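Local coordinates for protein pentafunctional AROM polypeptide (Schizosaccharomyces pombe, PDB 5SWV) that carries, in this fragment, a type I dehydroquinate dehydratase and a shikimate dehydrogenase, which by family perform consecutive steps of the shikimate pathway, at residues 75-85 and 104-115. Sequence-based numbering, arbitrary orientation.
Sequences PIIFTIRTISQ and AMRYGCDFVDVE
Ile77 pairs with Phe111, and Phe78 with Val112, as neighbouring parallel strands of the (beta/alpha)8 barrel of type I dehydroquinases, joined by a beta-alpha-beta crossover through helix 94-106. Ile76 O receives Phe111 N, Phe111 O receives Phe78 N, and Phe78 O receives Asp113 N.

The closely packed, apolar part of the contact lies between the sheet and the crossover helix. Phe78 has CG anti to its backbone N (chi1 -176°), which lays one ring face against Ala104: the methyl CB sits 3.5 Å from the ring centroid, almost on the normal, and so small a side chain lets the helix lie close. Cys109 SG adds an oblique sulfur-aromatic contact, and Tyr107 OH reaches Phe78 CE2 at 3.7 Å. On the sheet face shared by Ile77 and Phe111, Ile77 CG1 rests 3.6 Å from Phe111 CD1.

The end of the contact at Pro75 and Asp110, by contrast, is partly open to solvent. A carboxylate suits this place: Asp110 OD1 accepts Ile76 N at 3.0 Å, from above the carboxylate plane, and also forms a salt bridge with Arg69.

Past the end of strand 76-79 the contact becomes polar yet stays buried. Arg81, bent at chi2 and chi3, grips Asp113 end-on, NH1 to OD1 and NH2 to OD2, with the two planes 65° apart; Ser138 also bonds Asp113 OD1. Thr79 CG2 lies over one guanidinium face. Arg81 thus bridges the carboxylates of Asp113 and Glu115 in a salt-bridge network. A water links Ile80 O, Asp113 O and Glu115 N where the chain beyond strand 76-79 draws away from strand 111-115. Glu115 OE2 takes two donors: Arg81 NH1 on its anti lone pair at 3.1 Å, and Thr82 N from the syn side at 2.8 Å.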
ATOM      1  N   PRO A  75       8.239  -0.161   0.079  1.00 34.73           N
ATOM      2  CA  PRO A  75       9.648  -0.294  -0.267  1.00 34.96           C
ATOM      3  C   PRO A  75      10.337   1.068  -0.387  1.00 35.25           C
ATOM      4  O   PRO A  75       9.697   2.060  -0.771  1.00 35.33           O
ATOM      5  CB  PRO A  75       9.624  -0.984  -1.638  1.00 35.37           C
ATOM      6  CG  PRO A  75       8.270  -1.581  -1.776  1.00 35.14           C
ATOM      7  CD  PRO A  75       7.348  -0.841  -0.876  1.00 34.70           C
ATOM      8  N   ILE A  76      11.627   1.108  -0.070  1.00 35.25           N
ATOM      9  CA  ILE A  76      12.368   2.359  -0.031  1.00 34.98           C
ATOM     10  C   ILE A  76      13.494   2.355  -1.045  1.00 34.06           C
ATOM     11  O   ILE A  76      14.176   1.346  -1.241  1.00 33.77           O
ATOM     12  CB  ILE A  76      12.875   2.643   1.394  1.00 35.89           C
ATOM     13  CG1 ILE A  76      11.674   2.987   2.280  1.00 37.03           C
ATOM     14  CG2 ILE A  76      13.877   3.793   1.428  1.00 35.91           C
ATOM     15  CD1 ILE A  76      11.953   2.905   3.761  1.00 38.40           C
ATOM     16  N   ILE A  77      13.652   3.500  -1.696  1.00 32.83           N
ATOM     17  CA  ILE A  77      14.732   3.734  -2.611  1.00 31.99           C
ATOM     18  C   ILE A  77      15.606   4.758  -1.916  1.00 31.79           C
ATOM     19  O   ILE A  77      15.114   5.776  -1.438  1.00 32.48           O
ATOM     20  CB  ILE A  77      14.199   4.258  -3.950  1.00 31.75           C
ATOM     21  CG1 ILE A  77      13.278   3.223  -4.602  1.00 32.02           C
ATOM     22  CG2 ILE A  77      15.337   4.587  -4.887  1.00 31.44           C
ATOM     23  CD1 ILE A  77      12.257   3.825  -5.537  1.00 32.20           C
ATOM     24  N   PHE A  78      16.896   4.469  -1.849  1.00 31.67           N
ATOM     25  CA  PHE A  78      17.874   5.291  -1.141  1.00 31.90           C
ATOM     26  C   PHE A  78      18.708   6.006  -2.199  1.00 32.17           C
ATOM     27  O   PHE A  78      19.534   5.385  -2.874  1.00 32.63           O
ATOM     28  CB  PHE A  78      18.729   4.373  -0.267  1.00 31.49           C
ATOM     29  CG  PHE A  78      19.732   5.079   0.604  1.00 31.37           C
ATOM     30  CD1 PHE A  78      20.998   5.385   0.125  1.00 31.68           C
ATOM     31  CD2 PHE A  78      19.436   5.367   1.930  1.00 31.18           C
ATOM     32  CE1 PHE A  78      21.936   6.012   0.948  1.00 32.04           C
ATOM     33  CE2 PHE A  78      20.362   5.976   2.757  1.00 31.53           C
ATOM     34  CZ  PHE A  78      21.617   6.307   2.273  1.00 31.89           C
ATOM     35  N   THR A  79      18.482   7.304  -2.352  1.00 32.40           N
ATOM     36  CA  THR A  79      19.049   8.039  -3.471  1.00 32.89           C
ATOM     37  C   THR A  79      19.878   9.203  -3.016  1.00 33.19           C
ATOM     38  O   THR A  79      19.366  10.148  -2.421  1.00 33.12           O
ATOM     39  CB  THR A  79      17.955   8.514  -4.430  1.00 33.06           C
ATOM     40  OG1 THR A  79      17.328   7.371  -4.992  1.00 33.49           O
ATOM     41  CG2 THR A  79      18.530   9.307  -5.593  1.00 33.52           C
ATOM     42  N   ILE A  80      21.172   9.103  -3.296  1.00 34.27           N
ATOM     43  CA  ILE A  80      22.092  10.225  -3.194  1.00 34.95           C
ATOM     44  C   ILE A  80      22.322  10.753  -4.590  1.00 34.09           C
ATOM     45  O   ILE A  80      23.016  10.119  -5.389  1.00 33.71           O
ATOM     46  CB  ILE A  80      23.461   9.814  -2.640  1.00 36.28           C
ATOM     47  CG1 ILE A  80      23.336   9.254  -1.233  1.00 36.65           C
ATOM     48  CG2 ILE A  80      24.407  11.018  -2.647  1.00 37.37           C
ATOM     49  CD1 ILE A  80      24.641   8.642  -0.751  1.00 37.58           C
ATOM     50  N   ARG A  81      21.735  11.917  -4.850  1.00 34.01           N
ATOM     51  CA  ARG A  81      21.788  12.609  -6.138  1.00 33.26           C
ATOM     52  C   ARG A  81      22.739  13.788  -5.995  1.00 32.17           C
ATOM     53  O   ARG A  81      22.586  14.617  -5.093  1.00 31.45           O
ATOM     54  CB  ARG A  81      20.394  13.106  -6.491  1.00 34.04           C
ATOM     55  CG  ARG A  81      20.277  13.808  -7.833  1.00 34.98           C
ATOM     56  CD  ARG A  81      20.439  12.881  -9.023  1.00 35.71           C
ATOM     57  NE  ARG A  81      19.467  11.786  -9.017  1.00 36.50           N
ATOM     58  CZ  ARG A  81      19.745  10.480  -8.947  1.00 36.85           C
ATOM     59  NH1 ARG A  81      20.994  10.024  -8.907  1.00 37.24           N
ATOM     60  NH2 ARG A  81      18.738   9.607  -8.952  1.00 37.15           N
ATOM     61  N   THR A  82      23.720  13.845  -6.889  1.00 31.71           N
ATOM     62  CA  THR A  82      24.808  14.826  -6.838  1.00 31.14           C
ATOM     63  C   THR A  82      24.472  16.087  -7.610  1.00 31.43           C
ATOM     64  O   THR A  82      23.495  16.132  -8.361  1.00 31.73           O
ATOM     65  CB  THR A  82      26.108  14.263  -7.444  1.00 30.93           C
ATOM     66  OG1 THR A  82      25.929  13.995  -8.838  1.00 30.13           O
ATOM     67  CG2 THR A  82      26.520  12.993  -6.763  1.00 31.28           C
ATOM     68  N   ILE A  83      25.320  17.095  -7.462  1.00 31.68           N
ATOM     69  CA  ILE A  83      25.071  18.403  -8.044  1.00 31.68           C
ATOM     70  C   ILE A  83      25.004  18.404  -9.560  1.00 31.53           C
ATOM     71  O   ILE A  83      24.134  19.035 -10.131  1.00 32.12           O
ATOM     72  CB  ILE A  83      26.061  19.450  -7.486  1.00 31.94           C
ATOM     73  CG1 ILE A  83      25.721  19.704  -6.011  1.00 31.83           C
ATOM     74  CG2 ILE A  83      26.003  20.769  -8.262  1.00 32.05           C
ATOM     75  CD1 ILE A  83      26.873  20.197  -5.189  1.00 32.38           C
ATOM     76  N   SER A  84      25.871  17.666 -10.223  1.00 31.64           N
ATOM     77  CA  SER A  84      25.908  17.732 -11.674  1.00 32.00           C
ATOM     78  C   SER A  84      24.888  16.809 -12.282  1.00 32.29           C
ATOM     79  O   SER A  84      24.685  16.847 -13.498  1.00 33.23           O
ATOM     80  CB  SER A  84      27.291  17.402 -12.204  1.00 32.11           C
ATOM     81  OG  SER A  84      27.662  16.111 -11.807  1.00 32.03           O
ATOM     82  N   GLN A  85      24.256  15.980 -11.456  1.00 32.02           N
ATOM     83  CA  GLN A  85      23.079  15.217 -11.877  1.00 31.72           C
ATOM     84  C   GLN A  85      21.748  15.847 -11.446  1.00 31.48           C
ATOM     85  O   GLN A  85      20.698  15.221 -11.599  1.00 31.84           O
ATOM     86  CB  GLN A  85      23.193  13.805 -11.329  1.00 31.74           C
ATOM     87  CG  GLN A  85      24.426  13.083 -11.824  1.00 31.99           C
ATOM     88  CD  GLN A  85      24.209  12.428 -13.160  1.00 32.38           C
ATOM     89  OE1 GLN A  85      23.258  11.671 -13.340  1.00 33.57           O
ATOM     90  NE2 GLN A  85      25.090  12.703 -14.106  1.00 32.60           N
ATOM     91  N   ALA A 104      23.200   1.668   3.816  1.00 37.35           N
ATOM     92  CA  ALA A 104      21.822   1.485   3.402  1.00 37.64           C
ATOM     93  C   ALA A 104      21.500   0.047   3.036  1.00 38.12           C
ATOM     94  O   ALA A 104      20.388  -0.439   3.291  1.00 37.60           O
ATOM     95  CB  ALA A 104      21.511   2.391   2.228  1.00 37.75           C
ATOM     96  N   MET A 105      22.465  -0.621   2.423  1.00 38.81           N
ATOM     97  CA  MET A 105      22.306  -2.017   2.043  1.00 39.90           C
ATOM     98  C   MET A 105      22.380  -2.886   3.300  1.00 40.29           C
ATOM     99  O   MET A 105      21.631  -3.853   3.430  1.00 38.61           O
ATOM    100  CB  MET A 105      23.336  -2.412   0.966  1.00 40.81           C
ATOM    101  CG  MET A 105      23.111  -1.633  -0.333  1.00 41.78           C
ATOM    102  SD  MET A 105      24.271  -1.738  -1.721  1.00 44.16           S
ATOM    103  CE  MET A 105      25.832  -2.062  -0.924  1.00 44.15           C
ATOM    104  N   ARG A 106      23.240  -2.511   4.241  1.00 41.64           N
ATOM    105  CA  ARG A 106      23.310  -3.217   5.517  1.00 43.24           C
ATOM    106  C   ARG A 106      21.987  -3.191   6.284  1.00 43.29           C
ATOM    107  O   ARG A 106      21.647  -4.193   6.893  1.00 42.64           O
ATOM    108  CB  ARG A 106      24.464  -2.718   6.407  1.00 44.90           C
ATOM    109  CG  ARG A 106      25.727  -3.559   6.294  1.00 46.52           C
ATOM    110  CD  ARG A 106      26.837  -3.051   7.200  1.00 47.94           C
ATOM    111  NE  ARG A 106      27.429  -1.813   6.671  1.00 49.98           N
ATOM    112  CZ  ARG A 106      27.575  -0.652   7.330  1.00 50.86           C
ATOM    113  NH1 ARG A 106      27.190  -0.502   8.602  1.00 50.02           N
ATOM    114  NH2 ARG A 106      28.134   0.388   6.696  1.00 51.91           N
ATOM    115  N   TYR A 107      21.234  -2.084   6.270  1.00 43.68           N
ATOM    116  CA  TYR A 107      19.910  -2.096   6.943  1.00 44.04           C
ATOM    117  C   TYR A 107      18.718  -2.358   6.003  1.00 42.86           C
ATOM    118  O   TYR A 107      17.592  -1.983   6.308  1.00 42.50           O
ATOM    119  CB  TYR A 107      19.681  -0.901   7.915  1.00 45.56           C
ATOM    120  CG  TYR A 107      19.971   0.500   7.416  1.00 47.19           C
ATOM    121  CD1 TYR A 107      19.183   1.099   6.413  1.00 47.57           C
ATOM    122  CD2 TYR A 107      21.009   1.261   7.976  1.00 47.88           C
ATOM    123  CE1 TYR A 107      19.448   2.402   5.965  1.00 46.98           C
ATOM    124  CE2 TYR A 107      21.269   2.564   7.527  1.00 48.13           C
ATOM    125  CZ  TYR A 107      20.490   3.126   6.521  1.00 46.32           C
ATOM    126  OH  TYR A 107      20.755   4.392   6.082  1.00 44.90           O
ATOM    127  N   GLY A 108      18.963  -3.040   4.883  1.00 42.70           N
ATOM    128  CA  GLY A 108      17.893  -3.603   4.045  1.00 42.43           C
ATOM    129  C   GLY A 108      16.995  -2.640   3.274  1.00 42.68           C
ATOM    130  O   GLY A 108      15.782  -2.868   3.190  1.00 43.08           O
ATOM    131  N   CYS A 109      17.572  -1.573   2.712  1.00 41.91           N
ATOM    132  CA  CYS A 109      16.868  -0.762   1.726  1.00 41.21           C
ATOM    133  C   CYS A 109      16.594  -1.651   0.525  1.00 40.16           C
ATOM    134  O   CYS A 109      17.443  -2.468   0.152  1.00 39.75           O
ATOM    135  CB  CYS A 109      17.674   0.471   1.304  1.00 41.93           C
ATOM    136  SG  CYS A 109      17.653   1.809   2.526  1.00 44.18           S
ATOM    137  N   ASP A 110      15.413  -1.485  -0.071  1.00 38.95           N
ATOM    138  CA  ASP A 110      14.982  -2.322  -1.194  1.00 37.44           C
ATOM    139  C   ASP A 110      15.770  -2.008  -2.450  1.00 36.97           C
ATOM    140  O   ASP A 110      16.190  -2.927  -3.158  1.00 37.75           O
ATOM    141  CB  ASP A 110      13.497  -2.151  -1.450  1.00 36.86           C
ATOM    142  CG  ASP A 110      12.672  -2.467  -0.232  1.00 36.99           C
ATOM    143  OD1 ASP A 110      12.644  -1.626   0.698  1.00 35.86           O
ATOM    144  OD2 ASP A 110      12.063  -3.559  -0.212  1.00 37.88           O
ATOM    145  N   PHE A 111      15.983  -0.712  -2.702  1.00 36.02           N
ATOM    146  CA  PHE A 111      16.816  -0.242  -3.811  1.00 35.27           C
ATOM    147  C   PHE A 111      17.825   0.812  -3.355  1.00 34.82           C
ATOM    148  O   PHE A 111      17.607   1.513  -2.373  1.00 34.24           O
ATOM    149  CB  PHE A 111      15.963   0.423  -4.895  1.00 35.15           C
ATOM    150  CG  PHE A 111      14.828  -0.408  -5.397  1.00 34.88           C
ATOM    151  CD1 PHE A 111      13.590  -0.359  -4.777  1.00 34.86           C
ATOM    152  CD2 PHE A 111      14.974  -1.186  -6.530  1.00 35.28           C
ATOM    153  CE1 PHE A 111      12.522  -1.099  -5.259  1.00 34.94           C
ATOM    154  CE2 PHE A 111      13.913  -1.933  -7.020  1.00 35.41           C
ATOM    155  CZ  PHE A 111      12.684  -1.893  -6.384  1.00 34.97           C
ATOM    156  N   VAL A 112      18.912   0.934  -4.109  1.00 34.83           N
ATOM    157  CA  VAL A 112      19.855   2.046  -3.980  1.00 34.99           C
ATOM    158  C   VAL A 112      20.107   2.600  -5.382  1.00 35.25           C
ATOM    159  O   VAL A 112      20.362   1.841  -6.318  1.00 34.94           O
ATOM    160  CB  VAL A 112      21.196   1.593  -3.344  1.00 35.17           C
ATOM    161  CG1 VAL A 112      22.255   2.688  -3.420  1.00 35.15           C
ATOM    162  CG2 VAL A 112      20.990   1.189  -1.890  1.00 35.19           C
ATOM    163  N   ASP A 113      20.023   3.921  -5.518  1.00 35.62           N
ATOM    164  CA  ASP A 113      20.391   4.595  -6.752  1.00 36.13           C
ATOM    165  C   ASP A 113      21.880   4.836  -6.732  1.00 35.22           C
ATOM    166  O   ASP A 113      22.399   5.531  -5.831  1.00 36.80           O
ATOM    167  CB  ASP A 113      19.656   5.933  -6.895  1.00 38.14           C
ATOM    168  CG  ASP A 113      19.791   6.536  -8.304  1.00 40.00           C
ATOM    169  OD1 ASP A 113      20.921   6.915  -8.710  1.00 42.44           O
ATOM    170  OD2 ASP A 113      18.756   6.663  -9.000  1.00 40.18           O
ATOM    171  N   VAL A 114      22.561   4.273  -7.723  1.00 33.51           N
ATOM    172  CA  VAL A 114      23.988   4.429  -7.855  1.00 33.07           C
ATOM    173  C   VAL A 114      24.263   5.160  -9.161  1.00 33.17           C
ATOM    174  O   VAL A 114      24.055   4.618 -10.231  1.00 33.12           O
ATOM    175  CB  VAL A 114      24.680   3.060  -7.846  1.00 32.97           C
ATOM    176  CG1 VAL A 114      26.187   3.201  -8.008  1.00 33.00           C
ATOM    177  CG2 VAL A 114      24.348   2.315  -6.564  1.00 32.66           C
ATOM    178  N   GLU A 115      24.734   6.399  -9.059  1.00 33.65           N
ATOM    179  CA  GLU A 115      25.060   7.210 -10.231  1.00 33.67           C
ATOM    180  C   GLU A 115      26.234   6.660 -11.010  1.00 33.83           C
ATOM    181  O   GLU A 115      27.267   6.266 -10.439  1.00 34.24           O
ATOM    182  CB  GLU A 115      25.398   8.641  -9.833  1.00 33.69           C
ATOM    183  CG  GLU A 115      24.211   9.413  -9.291  1.00 33.94           C
ATOM    184  CD  GLU A 115      24.548  10.859  -8.998  1.00 34.56           C
ATOM    185  OE1 GLU A 115      25.718  11.257  -9.198  1.00 35.96           O
ATOM    186  OE2 GLU A 115      23.652  11.616  -8.568  1.00 34.49           O
TER
HETATM  187  O   HOH W   1      24.333   7.611  -6.096  1.00 34.33           O